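Local coordinates for uncharacterized protein BAD_0989 (Bifidobacterium adolescentis ATCC 15703, PDB 3CYM) that is of unknown function but probably acts as a ribonuclease D-like 3'-5' exonuclease, with HRDC-type helical domains beside the nuclease domain, at residues A[247-259]-A[303-315]. Numbering follows the deposited sequence. Where two conformers were deposited one is given.
Sequences LAREYDIAPTLLL and YAPIQRKIKPSMW
Leu258 and Ile310 meet at the middle of a largely apolar contact in which the chain at 303-315 lies over the turn joining helix 231-250 to the short helix 255-258 of the HRDC domain. Their side chains run roughly perpendicular to each other, and Ile310 CD1 is 3.7 Å from Leu258 CD2, close to both methyls of the leucine. The same Ile310 CD1 sits over one face of the Tyr251 ring, 3.9 Å from Tyr251 CD2. On the 304-307 side, Ile306 CG2 packs against Tyr251 CB and Ile253 CD1. Ile253 carries CG1 anti to its own N (chi1 -174°), an extended chain that brings CD1 to 3.8 Å from Tyr303 CB.

One hydrogen bond crosses the contact: Gln307 NE2 donates to Leu257 O at 2.8 Å. The bond is nearly straight (171° at the hydrogen) and the acceptor lies close to the Gln307 amide plane. NE2 also reaches Val288 O and OE1 accepts from Arg287 NH1, so partners at both ends of the buried amide fix its flip.

At the far end, Leu259 reaches in to meet Trp315 head on. Leu259 CD2 stands over the indole face, 3.7 Å from the centroid of the six-membered ring and 10° off its normal, a CH-pi contact. Leu247 CD1 comes within 4.2 Å of Trp315 CH2, while Leu240 and Arg244 of helix 231-250 also touch the Trp315 side chain.

Beyond the apolar part, Asp252 forms a salt bridge with Arg52 and the Tyr303 hydroxyl bonds to Asp155, tying this region to the exonuclease domain. The arrangement is the end of a long helix turning into a short helical turn within an all-helical HRDC domain, closed by a later chain segment that leads into helix 312-323.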
ATOM      1  N   LEU A 247     -13.473   5.776  16.850  1.00 17.93           N
ATOM      2  CA  LEU A 247     -13.726   4.564  17.627  1.00 19.66           C
ATOM      3  C   LEU A 247     -12.961   3.360  17.105  1.00 17.03           C
ATOM      4  O   LEU A 247     -12.595   2.482  17.871  1.00 17.75           O
ATOM      5  CB  LEU A 247     -15.225   4.260  17.657  1.00 15.59           C
ATOM      6  CG  LEU A 247     -16.063   5.239  18.491  1.00 20.39           C
ATOM      7  CD1 LEU A 247     -17.543   5.138  18.196  1.00  9.47           C
ATOM      8  CD2 LEU A 247     -15.817   5.041  19.979  1.00 24.94           C
ATOM      9  N   ALA A 248     -12.721   3.320  15.800  1.00 20.12           N
ATOM     10  CA  ALA A 248     -11.943   2.239  15.197  1.00 21.03           C
ATOM     11  C   ALA A 248     -10.472   2.327  15.594  1.00 26.31           C
ATOM     12  O   ALA A 248      -9.818   1.301  15.791  1.00 25.58           O
ATOM     13  CB  ALA A 248     -12.090   2.255  13.701  1.00 16.36           C
ATOM     14  N   ARG A 249      -9.967   3.556  15.704  1.00 26.43           N
ATOM     15  CA  ARG A 249      -8.586   3.818  16.114  1.00 29.37           C
ATOM     16  C   ARG A 249      -8.410   3.566  17.611  1.00 26.46           C
ATOM     17  O   ARG A 249      -7.416   2.978  18.036  1.00 27.67           O
ATOM     18  CB  ARG A 249      -8.201   5.262  15.773  1.00 28.76           C
ATOM     19  CG  ARG A 249      -6.742   5.619  16.068  1.00 42.25           C
ATOM     20  CD  ARG A 249      -6.463   7.114  15.941  1.00 49.28           C
ATOM     21  NE  ARG A 249      -6.443   7.567  14.549  1.00 59.83           N
ATOM     22  CZ  ARG A 249      -7.442   8.208  13.941  1.00 62.59           C
ATOM     23  NH1 ARG A 249      -7.315   8.574  12.671  1.00 66.35           N
ATOM     24  NH2 ARG A 249      -8.566   8.486  14.593  1.00 60.21           N
ATOM     25  N   GLU A 250      -9.388   4.020  18.391  1.00 27.39           N
ATOM     26  CA  GLU A 250      -9.383   3.880  19.844  1.00 25.67           C
ATOM     27  C   GLU A 250      -9.437   2.412  20.252  1.00 30.01           C
ATOM     28  O   GLU A 250      -8.717   1.991  21.163  1.00 30.67           O
ATOM     29  CB  GLU A 250     -10.568   4.645  20.439  1.00 26.80           C
ATOM     30  CG  GLU A 250     -10.794   4.439  21.928  1.00 26.42           C
ATOM     31  CD  GLU A 250     -12.049   5.122  22.437  1.00 37.26           C
ATOM     32  OE1 GLU A 250     -12.832   5.646  21.609  1.00 30.74           O
ATOM     33  OE2 GLU A 250     -12.249   5.134  23.674  1.00 38.65           O
ATOM     34  N   TYR A 251     -10.283   1.642  19.565  1.00 29.39           N
ATOM     35  CA  TYR A 251     -10.482   0.228  19.879  1.00 29.38           C
ATOM     36  C   TYR A 251      -9.644  -0.731  19.031  1.00 27.68           C
ATOM     37  O   TYR A 251      -9.747  -1.949  19.197  1.00 25.26           O
ATOM     38  CB  TYR A 251     -11.964  -0.131  19.791  1.00 28.85           C
ATOM     39  CG  TYR A 251     -12.751   0.377  20.968  1.00 31.25           C
ATOM     40  CD1 TYR A 251     -12.843  -0.372  22.135  1.00 35.56           C
ATOM     41  CD2 TYR A 251     -13.387   1.609  20.928  1.00 32.27           C
ATOM     42  CE1 TYR A 251     -13.555   0.087  23.227  1.00 36.75           C
ATOM     43  CE2 TYR A 251     -14.106   2.079  22.019  1.00 35.42           C
ATOM     44  CZ  TYR A 251     -14.185   1.310  23.162  1.00 32.82           C
ATOM     45  OH  TYR A 251     -14.891   1.760  24.250  1.00 31.77           O
ATOM     46  N   ASP A 252      -8.830  -0.164  18.134  1.00 24.08           N
ATOM     47  CA  ASP A 252      -7.875  -0.899  17.286  1.00 19.77           C
ATOM     48  C   ASP A 252      -8.554  -2.008  16.471  1.00 19.79           C
ATOM     49  O   ASP A 252      -8.292  -3.196  16.660  1.00 14.97           O
ATOM     50  CB  ASP A 252      -6.701  -1.425  18.125  1.00 21.88           C
ATOM     51  CG  ASP A 252      -5.544  -1.908  17.281  1.00 19.01           C
ATOM     52  OD1 ASP A 252      -5.507  -1.610  16.064  1.00 19.51           O
ATOM     53  OD2 ASP A 252      -4.667  -2.593  17.846  1.00 23.73           O
ATOM     54  N   ILE A 253      -9.437  -1.596  15.569  1.00 18.88           N
ATOM     55  CA  ILE A 253     -10.239  -2.520  14.777  1.00 20.31           C
ATOM     56  C   ILE A 253     -10.554  -1.858  13.437  1.00 18.58           C
ATOM     57  O   ILE A 253     -10.678  -0.633  13.371  1.00 20.70           O
ATOM     58  CB  ILE A 253     -11.533  -2.959  15.564  1.00 20.06           C
ATOM     59  CG1 ILE A 253     -12.322  -4.045  14.814  1.00 15.93           C
ATOM     60  CG2 ILE A 253     -12.380  -1.745  15.965  1.00 20.89           C
ATOM     61  CD1 ILE A 253     -13.525  -4.573  15.566  1.00 15.03           C
ATOM     62  N   ALA A 254     -10.638  -2.661  12.373  1.00 17.77           N
ATOM     63  CA  ALA A 254     -11.019  -2.174  11.043  1.00 18.74           C
ATOM     64  C   ALA A 254     -12.370  -1.467  11.115  1.00 18.03           C
ATOM     65  O   ALA A 254     -13.334  -2.052  11.600  1.00 22.01           O
ATOM     66  CB  ALA A 254     -11.078  -3.324  10.061  1.00 15.37           C
ATOM     67  N   PRO A 255     -12.432  -0.198  10.657  1.00 22.25           N
ATOM     68  CA  PRO A 255     -13.627   0.654  10.738  1.00 20.11           C
ATOM     69  C   PRO A 255     -14.929  -0.006  10.275  1.00 22.37           C
ATOM     70  O   PRO A 255     -15.964   0.174  10.917  1.00 19.41           O
ATOM     71  CB  PRO A 255     -13.276   1.829   9.832  1.00 20.73           C
ATOM     72  CG  PRO A 255     -11.801   1.915   9.895  1.00 24.15           C
ATOM     73  CD  PRO A 255     -11.295   0.518  10.049  1.00 20.43           C
ATOM     74  N   THR A 256     -14.864  -0.791   9.199  1.00 22.26           N
ATOM     75  CA  THR A 256     -16.055  -1.424   8.630  1.00 20.48           C
ATOM     76  C   THR A 256     -16.550  -2.638   9.421  1.00 21.41           C
ATOM     77  O   THR A 256     -17.590  -3.220   9.093  1.00 17.77           O
ATOM     78  CB  THR A 256     -15.835  -1.816   7.168  1.00 19.85           C
ATOM     79  OG1 THR A 256     -14.604  -2.531   7.058  1.00 22.65           O
ATOM     80  CG2 THR A 256     -15.784  -0.570   6.280  1.00 16.60           C
ATOM     81  N   LEU A 257     -15.797  -3.029  10.447  1.00 19.88           N
ATOM     82  CA  LEU A 257     -16.266  -4.028  11.399  1.00 19.20           C
ATOM     83  C   LEU A 257     -17.181  -3.390  12.444  1.00 22.10           C
ATOM     84  O   LEU A 257     -18.039  -4.055  13.024  1.00 26.09           O
ATOM     85  CB  LEU A 257     -15.089  -4.764  12.057  1.00 18.43           C
ATOM     86  CG  LEU A 257     -14.404  -5.846  11.211  1.00 17.63           C
ATOM     87  CD1 LEU A 257     -13.049  -6.230  11.777  1.00 17.47           C
ATOM     88  CD2 LEU A 257     -15.296  -7.072  11.099  1.00 18.34           C
ATOM     89  N   LEU A 258     -17.002  -2.091  12.669  1.00 25.04           N
ATOM     90  CA  LEU A 258     -17.818  -1.354  13.633  1.00 23.16           C
ATOM     91  C   LEU A 258     -19.146  -0.907  13.041  1.00 22.19           C
ATOM     92  O   LEU A 258     -20.171  -0.897  13.718  1.00 21.66           O
ATOM     93  CB  LEU A 258     -17.050  -0.139  14.149  1.00 20.53           C
ATOM     94  CG  LEU A 258     -15.827  -0.446  15.004  1.00 23.39           C
ATOM     95  CD1 LEU A 258     -15.359   0.833  15.676  1.00 18.96           C
ATOM     96  CD2 LEU A 258     -16.129  -1.540  16.050  1.00 20.14           C
ATOM     97  N   LEU A 259     -19.107  -0.525  11.770  1.00 22.82           N
ATOM     98  CA  LEU A 259     -20.269  -0.017  11.066  1.00 18.53           C
ATOM     99  C   LEU A 259     -20.000  -0.157   9.568  1.00 21.52           C
ATOM    100  O   LEU A 259     -18.954   0.278   9.065  1.00 23.17           O
ATOM    101  CB  LEU A 259     -20.543   1.446  11.469  1.00 12.80           C
ATOM    102  CG  LEU A 259     -21.769   2.180  10.920  1.00 11.67           C
ATOM    103  CD1 LEU A 259     -23.071   1.620  11.480  1.00  5.16           C
ATOM    104  CD2 LEU A 259     -21.652   3.662  11.222  1.00 13.04           C
ATOM    105  N   TYR A 303     -13.382 -10.608  16.994  1.00 20.99           N
ATOM    106  CA  TYR A 303     -13.560  -9.177  17.226  1.00 19.98           C
ATOM    107  C   TYR A 303     -14.954  -8.805  17.707  1.00 19.20           C
ATOM    108  O   TYR A 303     -15.223  -7.626  17.962  1.00 19.27           O
ATOM    109  CB  TYR A 303     -13.179  -8.385  15.970  1.00 18.76           C
ATOM    110  CG  TYR A 303     -11.687  -8.414  15.716  1.00 16.05           C
ATOM    111  CD1 TYR A 303     -10.865  -7.410  16.217  1.00 21.47           C
ATOM    112  CD2 TYR A 303     -11.092  -9.466  15.014  1.00 16.86           C
ATOM    113  CE1 TYR A 303      -9.496  -7.437  16.014  1.00 13.63           C
ATOM    114  CE2 TYR A 303      -9.723  -9.500  14.797  1.00  6.30           C
ATOM    115  CZ  TYR A 303      -8.932  -8.482  15.304  1.00 16.20           C
ATOM    116  OH  TYR A 303      -7.575  -8.492  15.098  1.00 17.51           O
ATOM    117  N   ALA A 304     -15.819  -9.812  17.848  1.00 20.16           N
ATOM    118  CA  ALA A 304     -17.192  -9.620  18.345  1.00 20.15           C
ATOM    119  C   ALA A 304     -17.315  -8.872  19.681  1.00 21.74           C
ATOM    120  O   ALA A 304     -18.148  -7.972  19.771  1.00 22.68           O
ATOM    121  CB  ALA A 304     -17.970 -10.931  18.374  1.00 18.87           C
ATOM    122  N   PRO A 305     -16.492  -9.219  20.712  1.00 24.28           N
ATOM    123  CA  PRO A 305     -16.564  -8.433  21.957  1.00 23.63           C
ATOM    124  C   PRO A 305     -16.216  -6.947  21.842  1.00 23.88           C
ATOM    125  O   PRO A 305     -16.703  -6.150  22.642  1.00 23.98           O
ATOM    126  CB  PRO A 305     -15.559  -9.139  22.873  1.00 24.93           C
ATOM    127  CG  PRO A 305     -15.497 -10.530  22.347  1.00 23.23           C
ATOM    128  CD  PRO A 305     -15.535 -10.336  20.867  1.00 19.61           C
ATOM    129  N   ILE A 306     -15.386  -6.582  20.866  1.00 25.37           N
ATOM    130  CA  ILE A 306     -15.111  -5.170  20.576  1.00 24.69           C
ATOM    131  C   ILE A 306     -16.305  -4.570  19.829  1.00 23.32           C
ATOM    132  O   ILE A 306     -16.728  -3.450  20.117  1.00 22.88           O
ATOM    133  CB  ILE A 306     -13.769  -4.960  19.792  1.00 24.15           C
ATOM    134  CG1 ILE A 306     -12.560  -5.222  20.690  1.00 30.26           C
ATOM    135  CG2 ILE A 306     -13.633  -3.529  19.286  1.00 24.82           C
ATOM    136  CD1 ILE A 306     -12.015  -6.626  20.618  1.00 33.92           C
ATOM    137  N   GLN A 307     -16.857  -5.327  18.882  1.00 20.85           N
ATOM    138  CA  GLN A 307     -18.017  -4.862  18.125  1.00 19.52           C
ATOM    139  C   GLN A 307     -19.203  -4.570  19.046  1.00 18.11           C
ATOM    140  O   GLN A 307     -19.855  -3.542  18.892  1.00 20.22           O
ATOM    141  CB  GLN A 307     -18.417  -5.875  17.062  1.00 18.41           C
ATOM    142  CG  GLN A 307     -17.444  -6.012  15.929  1.00 20.85           C
ATOM    143  CD  GLN A 307     -17.853  -7.114  14.987  1.00 27.84           C
ATOM    144  OE1 GLN A 307     -17.811  -8.291  15.341  1.00 28.34           O
ATOM    145  NE2 GLN A 307     -18.254  -6.741  13.779  1.00 22.84           N
ATOM    146  N   ARG A 308     -19.440  -5.461  20.014  1.00 16.98           N
ATOM    147  CA  ARG A 308     -20.517  -5.343  21.007  0.50 20.36           C
ATOM    148  C   ARG A 308     -20.322  -4.147  21.936  1.00 22.83           C
ATOM    149  O   ARG A 308     -21.262  -3.693  22.579  1.00 26.74           O
ATOM    150  CB  ARG A 308     -20.597  -6.605  21.882  0.50 19.87           C
ATOM    151  CG  ARG A 308     -20.957  -7.910  21.181  0.50 18.85           C
ATOM    152  CD  ARG A 308     -21.138  -9.028  22.205  0.50 21.29           C
ATOM    153  NE  ARG A 308     -20.385 -10.237  21.859  0.50 20.96           N
ATOM    154  CZ  ARG A 308     -19.385 -10.732  22.585  0.50 22.51           C
ATOM    155  NH1 ARG A 308     -19.017 -10.143  23.720  0.50 20.37           N
ATOM    156  NH2 ARG A 308     -18.758 -11.830  22.187  0.50 23.08           N
ATOM    157  N   LYS A 309     -19.081  -3.667  22.036  1.00 21.00           N
ATOM    158  CA  LYS A 309     -18.736  -2.564  22.946  1.00 18.83           C
ATOM    159  C   LYS A 309     -19.255  -1.229  22.407  1.00 21.64           C
ATOM    160  O   LYS A 309     -19.448  -0.272  23.151  1.00 21.07           O
ATOM    161  CB  LYS A 309     -17.221  -2.488  23.129  1.00 17.30           C
ATOM    162  CG  LYS A 309     -16.758  -2.252  24.548  1.00 24.66           C
ATOM    163  CD  LYS A 309     -16.161  -3.526  25.154  1.00 33.89           C
ATOM    164  CE  LYS A 309     -14.687  -3.675  24.782  1.00 39.94           C
ATOM    165  NZ  LYS A 309     -14.116  -4.988  25.226  1.00 41.92           N
ATOM    166  N   ILE A 310     -19.461  -1.172  21.099  1.00 24.53           N
ATOM    167  CA  ILE A 310     -20.038  -0.004  20.460  1.00 27.22           C
ATOM    168  C   ILE A 310     -21.515  -0.281  20.182  1.00 27.36           C
ATOM    169  O   ILE A 310     -21.862  -1.233  19.482  1.00 25.76           O
ATOM    170  CB  ILE A 310     -19.212   0.394  19.215  1.00 28.49           C
ATOM    171  CG1 ILE A 310     -17.923   1.066  19.679  1.00 30.78           C
ATOM    172  CG2 ILE A 310     -19.961   1.361  18.340  1.00 33.19           C
ATOM    173  CD1 ILE A 310     -16.678   0.391  19.210  1.00 36.66           C
ATOM    174  N   LYS A 311     -22.374   0.541  20.781  1.00 27.41           N
ATOM    175  CA  LYS A 311     -23.821   0.349  20.745  1.00 25.46           C
ATOM    176  C   LYS A 311     -24.456   1.189  19.642  1.00 28.13           C
ATOM    177  O   LYS A 311     -23.905   2.237  19.276  1.00 29.54           O
ATOM    178  CB  LYS A 311     -24.441   0.737  22.095  1.00 27.55           C
ATOM    179  CG  LYS A 311     -23.835   0.053  23.305  1.00 24.22           C
ATOM    180  CD  LYS A 311     -24.023  -1.452  23.295  1.00 18.53           C
ATOM    181  CE  LYS A 311     -23.446  -2.068  24.558  1.00 21.28           C
ATOM    182  NZ  LYS A 311     -23.436  -3.551  24.481  1.00 28.53           N
ATOM    183  N   PRO A 312     -25.603   0.725  19.092  1.00 25.56           N
ATOM    184  CA  PRO A 312     -26.436   1.501  18.172  1.00 23.87           C
ATOM    185  C   PRO A 312     -26.698   2.948  18.595  1.00 23.09           C
ATOM    186  O   PRO A 312     -26.647   3.843  17.743  1.00 19.84           O
ATOM    187  CB  PRO A 312     -27.739   0.706  18.152  1.00 25.54           C
ATOM    188  CG  PRO A 312     -27.289  -0.681  18.296  1.00 17.86           C
ATOM    189  CD  PRO A 312     -26.152  -0.635  19.269  1.00 25.12           C
ATOM    190  N   SER A 313     -26.939   3.165  19.894  1.00 21.71           N
ATOM    191  CA  SER A 313     -27.232   4.491  20.443  0.50 20.64           C
ATOM    192  C   SER A 313     -26.161   5.524  20.117  1.00 20.28           C
ATOM    193  O   SER A 313     -26.458   6.709  20.005  1.00 19.92           O
ATOM    194  CB  SER A 313     -27.409   4.424  21.963  0.50 22.83           C
ATOM    195  OG  SER A 313     -28.562   3.686  22.322  0.50 22.20           O
ATOM    196  N   MET A 314     -24.913   5.066  19.984  1.00 21.86           N
ATOM    197  CA  MET A 314     -23.780   5.947  19.676  1.00 21.96           C
ATOM    198  C   MET A 314     -23.869   6.501  18.260  1.00 23.79           C
ATOM    199  O   MET A 314     -23.453   7.628  18.007  1.00 24.96           O
ATOM    200  CB  MET A 314     -22.441   5.220  19.852  1.00 27.34           C
ATOM    201  CG  MET A 314     -22.208   4.629  21.243  1.00 30.83           C
ATOM    202  SD  MET A 314     -20.696   3.642  21.315  1.00 36.78           S
ATOM    203  CE  MET A 314     -20.851   2.881  22.927  1.00 32.56           C
ATOM    204  N   TRP A 315     -24.395   5.701  17.335  1.00 22.78           N
ATOM    205  CA  TRP A 315     -24.605   6.166  15.972  1.00 19.40           C
ATOM    206  C   TRP A 315     -25.832   7.061  15.899  1.00 19.20           C
ATOM    207  O   TRP A 315     -25.830   8.033  15.164  1.00 18.72           O
ATOM    208  CB  TRP A 315     -24.721   5.001  14.992  1.00 16.49           C
ATOM    209  CG  TRP A 315     -23.612   3.990  15.118  1.00 21.45           C
ATOM    210  CD1 TRP A 315     -23.744   2.682  15.461  1.00 19.48           C
ATOM    211  CD2 TRP A 315     -22.207   4.211  14.912  1.00 19.85           C
ATOM    212  NE1 TRP A 315     -22.515   2.066  15.480  1.00 25.18           N
ATOM    213  CE2 TRP A 315     -21.554   2.981  15.146  1.00 23.34           C
ATOM    214  CE3 TRP A 315     -21.437   5.327  14.546  1.00 18.52           C
ATOM    215  CZ2 TRP A 315     -20.168   2.831  15.023  1.00 18.09           C
ATOM    216  CZ3 TRP A 315     -20.059   5.177  14.429  1.00 17.46           C
ATOM    217  CH2 TRP A 315     -19.440   3.938  14.672  1.00 17.20           C
TER